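Probable aminotransferase (Pseudomonas aeruginosa, PDB 5YKR) is a probable class-III aminotransferase, a pyridoxal phosphate-dependent protein assembled from two copies of the same chain. Local coordinates at residues 380-383 and 384-387; 423-426 and 427-430; 146-149 and 150-154. One frame throughout, in Å; residues are numbered along the deposited sequence.

Interactions 1 and 2 are neighbours in the interior, their centres 13 Å apart, and both feed the three-stranded antiparallel sheet 378-382, 385-389, 430-432: the first is its hairpin, the second the turn that leads into its last strand. They join directly where E387 OE2 meets N429 N, probably in a hydrogen bond. Interaction 3 lies about 34 Å from interaction 2, centre to centre, on the other side of the chain's centre; it is mostly buried as well, but its last residues, 152-154, are partly exposed. The chemistry follows the place: strand pairing in 380-387, a turn packed by side chains and bridged by water in 423-430, helical bonds in 146-154. Interactions 2 and 3 both touch the second subunit.

Interaction 1 (380-383 and 384-387); sequences TRIG and ARVE
T380 and E387 pair through two backbone hydrogen bonds, from T380 N to E387 O and back from E387 N to T380 O, each 2.9 Å. A second such pair joins I382 and R385: I382 N donates to R385 O at 2.9 Å, and R385 N returns to I382 O at 3.1 Å, closing the turn. Between them R381 and V386 form the non-hydrogen-bonded pair; R381 CA also makes a CA-H...O contact of 3.3 Å to the neighbouring carbonyl, R385 O. This is a beta hairpin with a two-residue loop, G383 and A384, in a type II' turn; glycine suits the first corner because its phi is positive, 62°. Among polar side chains, R381 bends at chi3 (72°) and swings its guanidinium back to the turn, so that NH1 gives a hydrogen bond of 2.9 Å to G383 O. That oxygen lies in the guanidinium plane, while NE forms a salt bridge with E363. Apolar contact is made on the same face of the sheet, where R381 CG lies 3.8 Å from V386 CG2, the branched valine suiting a strand. On the other face R385 runs out extended and reaches S85 through NH1.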
ATOM      1  N   THR A 380      15.486  -9.906  25.330  1.00 13.52           N
ATOM      2  CA  THR A 380      14.095  -9.642  25.701  1.00 13.43           C
ATOM      3  C   THR A 380      13.145 -10.464  24.830  1.00 13.60           C
ATOM      4  O   THR A 380      13.435 -10.707  23.678  1.00 13.48           O
ATOM      5  CB  THR A 380      13.786  -8.143  25.534  1.00 14.04           C
ATOM      6  OG1 THR A 380      14.682  -7.402  26.381  1.00 15.05           O
ATOM      7  CG2 THR A 380      12.367  -7.788  25.910  1.00 16.31           C
ATOM      8  N   ARG A 381      12.003 -10.877  25.391  1.00 15.10           N
ATOM      9  CA  ARG A 381      10.973 -11.616  24.639  1.00 13.83           C
ATOM     10  C   ARG A 381       9.610 -10.959  24.859  1.00 14.94           C
ATOM     11  O   ARG A 381       9.247 -10.556  25.977  1.00 15.76           O
ATOM     12  CB  ARG A 381      10.934 -13.086  25.074  1.00 13.88           C
ATOM     13  CG  ARG A 381       9.832 -13.889  24.372  1.00 14.26           C
ATOM     14  CD  ARG A 381       9.927 -15.365  24.643  1.00 14.93           C
ATOM     15  NE  ARG A 381       9.536 -15.681  26.013  1.00 15.67           N
ATOM     16  CZ  ARG A 381       8.301 -15.933  26.410  1.00 15.10           C
ATOM     17  NH1 ARG A 381       7.268 -15.896  25.544  1.00 16.59           N
ATOM     18  NH2 ARG A 381       8.085 -16.250  27.690  1.00 19.03           N
ATOM     19  N   ILE A 382       8.858 -10.828  23.765  1.00 14.29           N
ATOM     20  CA  ILE A 382       7.444 -10.482  23.805  1.00 14.55           C
ATOM     21  C   ILE A 382       6.704 -11.572  23.047  1.00 14.26           C
ATOM     22  O   ILE A 382       6.668 -11.599  21.810  1.00 13.83           O
ATOM     23  CB  ILE A 382       7.114  -9.072  23.266  1.00 15.81           C
ATOM     24  CG1 ILE A 382       7.855  -8.715  22.020  1.00 15.43           C
ATOM     25  CG2 ILE A 382       7.381  -8.090  24.356  1.00 20.26           C
ATOM     26  CD1 ILE A 382       7.186  -7.543  21.325  1.00 19.98           C
ATOM     27  N   GLY A 383       6.175 -12.529  23.816  1.00 13.57           N
ATOM     28  CA  GLY A 383       5.468 -13.635  23.205  1.00 13.86           C
ATOM     29  C   GLY A 383       6.348 -14.471  22.292  1.00 13.84           C
ATOM     30  O   GLY A 383       7.302 -15.087  22.751  1.00 15.59           O
ATOM     31  N   ALA A 384       6.023 -14.477  21.004  1.00 13.07           N
ATOM     32  CA  ALA A 384       6.726 -15.239  19.988  1.00 12.92           C
ATOM     33  C   ALA A 384       7.999 -14.596  19.461  1.00 11.86           C
ATOM     34  O   ALA A 384       8.701 -15.211  18.633  1.00 12.75           O
ATOM     35  CB  ALA A 384       5.798 -15.515  18.829  1.00 13.86           C
ATOM     36  N   ARG A 385       8.305 -13.352  19.887  1.00 12.73           N
ATOM     37  CA  ARG A 385       9.364 -12.565  19.275  1.00 11.91           C
ATOM     38  C   ARG A 385      10.469 -12.301  20.306  1.00 11.88           C
ATOM     39  O   ARG A 385      10.166 -11.856  21.410  1.00 13.82           O
ATOM     40  CB  ARG A 385       8.744 -11.232  18.775  1.00 11.34           C
ATOM     41  CG  ARG A 385       9.627 -10.354  17.930  1.00 11.01           C
ATOM     42  CD  ARG A 385       8.925  -9.039  17.631  1.00 11.87           C
ATOM     43  NE  ARG A 385       9.726  -8.297  16.665  1.00 14.01           N
ATOM     44  CZ  ARG A 385       9.623  -8.423  15.316  1.00 13.62           C
ATOM     45  NH1 ARG A 385       8.712  -9.211  14.762  1.00 15.66           N
ATOM     46  NH2 ARG A 385      10.498  -7.818  14.551  1.00 17.17           N
ATOM     47  N   VAL A 386      11.726 -12.612  19.939  1.00 11.59           N
ATOM     48  CA  VAL A 386      12.866 -12.536  20.872  1.00 12.12           C
ATOM     49  C   VAL A 386      13.971 -11.671  20.244  1.00 12.63           C
ATOM     50  O   VAL A 386      14.329 -11.891  19.080  1.00 14.21           O
ATOM     51  CB  VAL A 386      13.448 -13.957  21.103  1.00 13.29           C
ATOM     52  CG1 VAL A 386      14.670 -13.955  22.021  1.00 14.74           C
ATOM     53  CG2 VAL A 386      12.356 -14.873  21.682  1.00 13.90           C
ATOM     54  N   GLU A 387      14.514 -10.709  21.011  1.00 13.02           N
ATOM     55  CA  GLU A 387      15.586  -9.864  20.445  1.00 13.32           C
ATOM     56  C   GLU A 387      16.591  -9.507  21.515  1.00 13.55           C
ATOM     57  O   GLU A 387      16.212  -9.153  22.626  1.00 13.75           O
ATOM     58  CB  GLU A 387      14.968  -8.595  19.836  1.00 13.48           C
ATOM     59  CG  GLU A 387      15.965  -7.640  19.188  1.00 14.28           C
ATOM     60  CD  GLU A 387      15.372  -6.780  18.080  1.00 17.30           C
ATOM     61  OE1 GLU A 387      14.111  -6.730  17.977  1.00 21.26           O
ATOM     62  OE2 GLU A 387      16.171  -6.109  17.350  1.00 17.70           O
TER

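Interaction 2 (423-426 and 427-430); sequences LLTP and FHNM
T425 to H428 form a type I beta turn, with P426 and F427 at its corners. Proline suits the first corner, where its ring already holds phi near the -74° found here. The carbonyl oxygens T425 O and H428 O come within 3.2 Å of each other, two acceptors side by side, and H414 NE2 makes a weak hydrogen bond to each. Farther along, a water ties the two arms together: it accepts from T425 N at 2.8 Å and donates to M430 O at 2.7 Å. The loop carries the chain from strand 422-423 of one sheet to strand 430-432 of another. Of the side chains, P426 and F427 lie side by side, and the proline sets CG over the centre of the phenyl face, 3.9 Å from the centroid, a CH-pi contact; the ring also packs on I320 of the second subunit. T425 works on two sides. Its OG1, anti to the backbone N (chi1 -176°), comes obliquely to the F427 ring, 3.5 Å from CD2, and hydrogen-bonds D84. That torsion turns CG2 inward, between the backbone N and the carbonyl carbon, where it meets the edge of the H428 imidazole in its plane, 3.7 Å from ND1, and touches M430 CE at 3.6 Å. The methionine curls to reach this methyl, its flexible chain bent at chi2 (94°).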
ATOM      1  N   LEU A 423      18.026 -18.473   8.893  1.00 12.62           N
ATOM      2  CA  LEU A 423      17.739 -17.105   8.487  1.00 13.50           C
ATOM      3  C   LEU A 423      17.160 -16.267   9.628  1.00 12.84           C
ATOM      4  O   LEU A 423      16.180 -16.637  10.256  1.00 13.78           O
ATOM      5  CB  LEU A 423      16.696 -17.108   7.335  1.00 14.35           C
ATOM      6  CG  LEU A 423      17.127 -17.803   6.061  1.00 15.54           C
ATOM      7  CD1 LEU A 423      15.995 -17.901   5.054  1.00 17.23           C
ATOM      8  CD2 LEU A 423      18.317 -17.105   5.459  1.00 17.42           C
ATOM      9  N   LEU A 424      17.742 -15.109   9.799  1.00 13.39           N
ATOM     10  CA  LEU A 424      17.290 -14.081  10.714  1.00 14.11           C
ATOM     11  C   LEU A 424      17.058 -12.820   9.897  1.00 13.29           C
ATOM     12  O   LEU A 424      17.838 -12.510   8.973  1.00 14.53           O
ATOM     13  CB  LEU A 424      18.348 -13.787  11.773  1.00 16.05           C
ATOM     14  CG  LEU A 424      18.621 -15.007  12.629  1.00 20.22           C
ATOM     15  CD1 LEU A 424      19.936 -14.791  13.354  1.00 26.16           C
ATOM     16  CD2 LEU A 424      17.497 -15.257  13.585  1.00 19.52           C
ATOM     17  N   THR A 425      16.025 -12.053  10.226  1.00 13.24           N
ATOM     18  CA  THR A 425      15.768 -10.852   9.476  1.00 13.74           C
ATOM     19  C   THR A 425      16.932  -9.894   9.566  1.00 12.66           C
ATOM     20  O   THR A 425      17.499  -9.719  10.651  1.00 13.66           O
ATOM     21  CB  THR A 425      14.460 -10.196   9.871  1.00 12.59           C
ATOM     22  OG1 THR A 425      14.239  -9.072   9.008  1.00 14.81           O
ATOM     23  CG2 THR A 425      14.447  -9.724  11.311  1.00 14.51           C
ATOM     24  N   PRO A 426      17.317  -9.268   8.442  1.00 13.43           N
ATOM     25  CA  PRO A 426      18.543  -8.479   8.520  1.00 15.29           C
ATOM     26  C   PRO A 426      18.376  -7.202   9.252  1.00 14.35           C
ATOM     27  O   PRO A 426      19.370  -6.580   9.593  1.00 17.16           O
ATOM     28  CB  PRO A 426      18.912  -8.236   7.068  1.00 18.61           C
ATOM     29  CG  PRO A 426      17.688  -8.423   6.314  1.00 16.09           C
ATOM     30  CD  PRO A 426      16.852  -9.430   7.062  1.00 14.70           C
ATOM     31  N   PHE A 427      17.146  -6.796   9.533  1.00 12.87           N
ATOM     32  CA  PHE A 427      16.886  -5.440  10.082  1.00 13.09           C
ATOM     33  C   PHE A 427      16.836  -5.378  11.574  1.00 14.01           C
ATOM     34  O   PHE A 427      16.646  -4.320  12.139  1.00 17.82           O
ATOM     35  CB  PHE A 427      15.573  -4.869   9.517  1.00 13.53           C
ATOM     36  CG  PHE A 427      15.405  -5.107   8.054  1.00 13.71           C
ATOM     37  CD1 PHE A 427      16.307  -4.624   7.153  1.00 15.09           C
ATOM     38  CD2 PHE A 427      14.340  -5.854   7.576  1.00 15.99           C
ATOM     39  CE1 PHE A 427      16.166  -4.901   5.777  1.00 16.66           C
ATOM     40  CE2 PHE A 427      14.183  -6.102   6.256  1.00 18.21           C
ATOM     41  CZ  PHE A 427      15.109  -5.670   5.341  1.00 16.43           C
ATOM     42  N   HIS A 428      16.961  -6.542  12.228  1.00 12.94           N
ATOM     43  CA  HIS A 428      16.792  -6.619  13.688  1.00 14.13           C
ATOM     44  C   HIS A 428      17.790  -7.659  14.203  1.00 15.01           C
ATOM     45  O   HIS A 428      18.319  -8.424  13.427  1.00 19.41           O
ATOM     46  CB  HIS A 428      15.329  -7.037  14.061  1.00 13.94           C
ATOM     47  CG  HIS A 428      14.257  -6.124  13.527  1.00 14.18           C
ATOM     48  ND1 HIS A 428      13.495  -6.345  12.390  1.00 16.80           N
ATOM     49  CD2 HIS A 428      13.895  -4.912  13.983  1.00 14.15           C
ATOM     50  CE1 HIS A 428      12.699  -5.291  12.202  1.00 13.45           C
ATOM     51  NE2 HIS A 428      12.895  -4.430  13.178  1.00 17.74           N
ATOM     52  N   ASN A 429      17.922  -7.798  15.513  1.00 14.69           N
ATOM     53  CA  ASN A 429      18.614  -8.936  16.126  1.00 14.88           C
ATOM     54  C   ASN A 429      17.570  -9.845  16.758  1.00 13.22           C
ATOM     55  O   ASN A 429      17.668 -10.244  17.943  1.00 14.69           O
ATOM     56  CB  ASN A 429      19.627  -8.447  17.167  1.00 17.38           C
ATOM     57  CG  ASN A 429      20.708  -7.614  16.535  1.00 17.25           C
ATOM     58  OD1 ASN A 429      21.489  -8.145  15.713  1.00 20.31           O
ATOM     59  ND2 ASN A 429      20.759  -6.288  16.876  1.00 21.95           N
ATOM     60  N   MET A 430      16.527 -10.149  15.968  1.00 13.96           N
ATOM     61  CA  MET A 430      15.345 -10.837  16.483  1.00 12.45           C
ATOM     62  C   MET A 430      15.204 -12.213  15.821  1.00 11.96           C
ATOM     63  O   MET A 430      15.723 -12.469  14.763  1.00 14.34           O
ATOM     64  CB  MET A 430      14.025 -10.016  16.279  1.00 13.19           C
ATOM     65  CG  MET A 430      13.417 -10.049  14.877  1.00 13.63           C
ATOM     66  SD  MET A 430      12.177 -11.346  14.725  1.00 13.64           S
ATOM     67  CE  MET A 430      11.615 -11.076  13.046  1.00 14.23           C
TER
HETATM   68  O   HOH W   1      14.534 -12.966  12.422  1.00 15.30           O

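Interaction 3 (146-149 and 150-154); sequences VLRL and CRMLS
R148 and M152 meet one helical turn apart: a chi1 of -70° brings the M152 chain back along the preceding turn, where the stem of R148 lies with CG anti to the backbone N (chi1 169°). M152 SD thus arrives 4.0 Å from R148 CG. With chi2 extended (166°), the same sulfur also lies 4.0 Å from L149 CD2, the leucine crossing it obliquely; a long, pliant thioether suits a place between an aliphatic arginine stem and a leucine branch. The small C150 side chain suits the face turned to the sheet; SG touches V146 CG1 at 4.1 Å, and the side chain packs on A255. R151 takes the same first torsion as M152, but runs extended from CG to NE, passing L147 so that NH1 comes 4.2 Å from L147 CB. NE hydrogen-bonds D157 O, and E172, in a salt bridge with NH1, answers the charge. Underneath runs regular alpha-helical bonding, as from C150 N to V146 O at 2.9 Å. At the last turn C150 O is gripped twice, by S154 N at 3.0 Å and by S154 OG at 2.7 Å, which approach from opposite faces of the carbonyl plane; the short serine hydroxyl folds back here and is also bonded to R156 N. In this dimer both arginines also reach the second subunit, R148 to its H190 O and D171, R151 NH1 to its N192. L147 and C150 rest on A222 of the central sheet. A helix laid against a mixed seven-stranded sheet is the arrangement of the large domain in fold type I pyridoxal phosphate-dependent proteins.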
ATOM      1  N   VAL A 146      -5.342   7.031   9.559  1.00  8.47           N
ATOM      2  CA  VAL A 146      -5.794   7.344  10.920  1.00  9.11           C
ATOM      3  C   VAL A 146      -5.329   8.743  11.314  1.00  8.31           C
ATOM      4  O   VAL A 146      -6.098   9.520  11.913  1.00  9.66           O
ATOM      5  CB  VAL A 146      -5.369   6.282  11.923  1.00  9.16           C
ATOM      6  CG1 VAL A 146      -5.543   6.761  13.344  1.00  9.44           C
ATOM      7  CG2 VAL A 146      -6.137   4.986  11.658  1.00 10.02           C
ATOM      8  N   LEU A 147      -4.058   9.080  10.995  1.00  8.85           N
ATOM      9  CA  LEU A 147      -3.589  10.421  11.398  1.00  8.94           C
ATOM     10  C   LEU A 147      -4.403  11.513  10.684  1.00  9.09           C
ATOM     11  O   LEU A 147      -4.762  12.537  11.312  1.00  9.34           O
ATOM     12  CB  LEU A 147      -2.113  10.567  11.130  1.00 10.40           C
ATOM     13  CG  LEU A 147      -1.172   9.727  11.997  1.00 12.62           C
ATOM     14  CD1 LEU A 147       0.289   9.927  11.528  1.00 14.49           C
ATOM     15  CD2 LEU A 147      -1.350  10.074  13.476  1.00 14.47           C
ATOM     16  N   ARG A 148      -4.706  11.327   9.396  1.00  9.31           N
ATOM     17  CA  ARG A 148      -5.550  12.273   8.669  1.00  9.44           C
ATOM     18  C   ARG A 148      -6.907  12.444   9.346  1.00  9.54           C
ATOM     19  O   ARG A 148      -7.364  13.573   9.542  1.00  9.82           O
ATOM     20  CB  ARG A 148      -5.727  11.783   7.213  1.00  9.73           C
ATOM     21  CG  ARG A 148      -6.801  12.530   6.432  1.00 10.98           C
ATOM     22  CD  ARG A 148      -6.941  12.043   4.996  1.00 10.88           C
ATOM     23  NE  ARG A 148      -5.821  12.475   4.176  1.00 11.78           N
ATOM     24  CZ  ARG A 148      -5.640  13.692   3.682  1.00 12.05           C
ATOM     25  NH1 ARG A 148      -6.566  14.575   3.780  1.00 13.22           N
ATOM     26  NH2 ARG A 148      -4.479  14.009   3.059  1.00 13.79           N
ATOM     27  N   LEU A 149      -7.556  11.322   9.700  1.00  9.65           N
ATOM     28  CA  LEU A 149      -8.843  11.408  10.308  1.00  9.67           C
ATOM     29  C   LEU A 149      -8.756  12.091  11.688  1.00  9.89           C
ATOM     30  O   LEU A 149      -9.674  12.811  12.081  1.00  9.79           O
ATOM     31  CB  LEU A 149      -9.452   9.996  10.431  1.00  9.82           C
ATOM     32  CG  LEU A 149      -9.877   9.383   9.096  1.00  9.98           C
ATOM     33  CD1 LEU A 149     -10.220   7.920   9.233  1.00 12.08           C
ATOM     34  CD2 LEU A 149     -11.056  10.123   8.453  1.00 11.29           C
ATOM     35  N   CYS A 150      -7.671  11.846  12.437  1.00  8.44           N
ATOM     36  CA  CYS A 150      -7.481  12.529  13.728  1.00  8.60           C
ATOM     37  C   CYS A 150      -7.319  14.029  13.554  1.00  9.66           C
ATOM     38  O   CYS A 150      -7.832  14.804  14.354  1.00 10.07           O
ATOM     39  CB  CYS A 150      -6.320  11.928  14.512  1.00  9.30           C
ATOM     40  SG  CYS A 150      -6.616  10.278  15.152  1.00  9.43           S
ATOM     41  N   ARG A 151      -6.571  14.442  12.526  1.00  9.89           N
ATOM     42  CA  ARG A 151      -6.481  15.883  12.213  1.00 10.40           C
ATOM     43  C   ARG A 151      -7.863  16.465  11.856  1.00  9.38           C
ATOM     44  O   ARG A 151      -8.223  17.575  12.303  1.00 11.40           O
ATOM     45  CB  ARG A 151      -5.464  16.156  11.111  1.00  9.98           C
ATOM     46  CG  ARG A 151      -4.036  15.909  11.526  1.00 10.55           C
ATOM     47  CD  ARG A 151      -3.065  16.464  10.471  1.00 12.25           C
ATOM     48  NE  ARG A 151      -1.690  16.366  10.911  1.00 13.56           N
ATOM     49  CZ  ARG A 151      -0.840  15.406  10.657  1.00 16.21           C
ATOM     50  NH1 ARG A 151      -1.155  14.415   9.883  1.00 17.56           N
ATOM     51  NH2 ARG A 151       0.398  15.472  11.225  1.00 18.97           N
ATOM     52  N   MET A 152      -8.639  15.711  11.072  1.00  9.89           N
ATOM     53  CA  MET A 152      -9.977  16.159  10.684  1.00  9.91           C
ATOM     54  C   MET A 152     -10.907  16.298  11.881  1.00 10.58           C
ATOM     55  O   MET A 152     -11.562  17.351  12.012  1.00 11.82           O
ATOM     56  CB  MET A 152     -10.620  15.208   9.677  1.00 11.05           C
ATOM     57  CG  MET A 152      -9.972  15.247   8.289  1.00 10.89           C
ATOM     58  SD  MET A 152     -10.467  13.857   7.261  1.00 11.30           S
ATOM     59  CE  MET A 152     -12.233  14.020   7.228  1.00 13.76           C
ATOM     60  N   LEU A 153     -10.919  15.294  12.768  1.00 10.84           N
ATOM     61  CA  LEU A 153     -11.876  15.313  13.878  1.00 12.17           C
ATOM     62  C   LEU A 153     -11.489  16.288  14.952  1.00 12.85           C
ATOM     63  O   LEU A 153     -12.365  16.848  15.638  1.00 14.99           O
ATOM     64  CB  LEU A 153     -12.108  13.917  14.395  1.00 12.49           C
ATOM     65  CG  LEU A 153     -11.036  13.266  15.272  1.00 11.51           C
ATOM     66  CD1 LEU A 153     -11.236  13.645  16.741  1.00 13.09           C
ATOM     67  CD2 LEU A 153     -11.053  11.761  15.151  1.00 12.80           C
ATOM     68  N   SER A 154     -10.178  16.548  15.104  1.00 11.16           N
ATOM     69  CA  SER A 154      -9.714  17.357  16.240  1.00 11.95           C
ATOM     70  C   SER A 154      -9.499  18.810  15.858  1.00 12.48           C
ATOM     71  O   SER A 154      -9.520  19.680  16.716  1.00 15.53           O
ATOM     72  CB  SER A 154      -8.403  16.796  16.769  1.00 11.22           C
ATOM     73  OG  SER A 154      -7.307  17.010  15.863  1.00 11.70           O
TER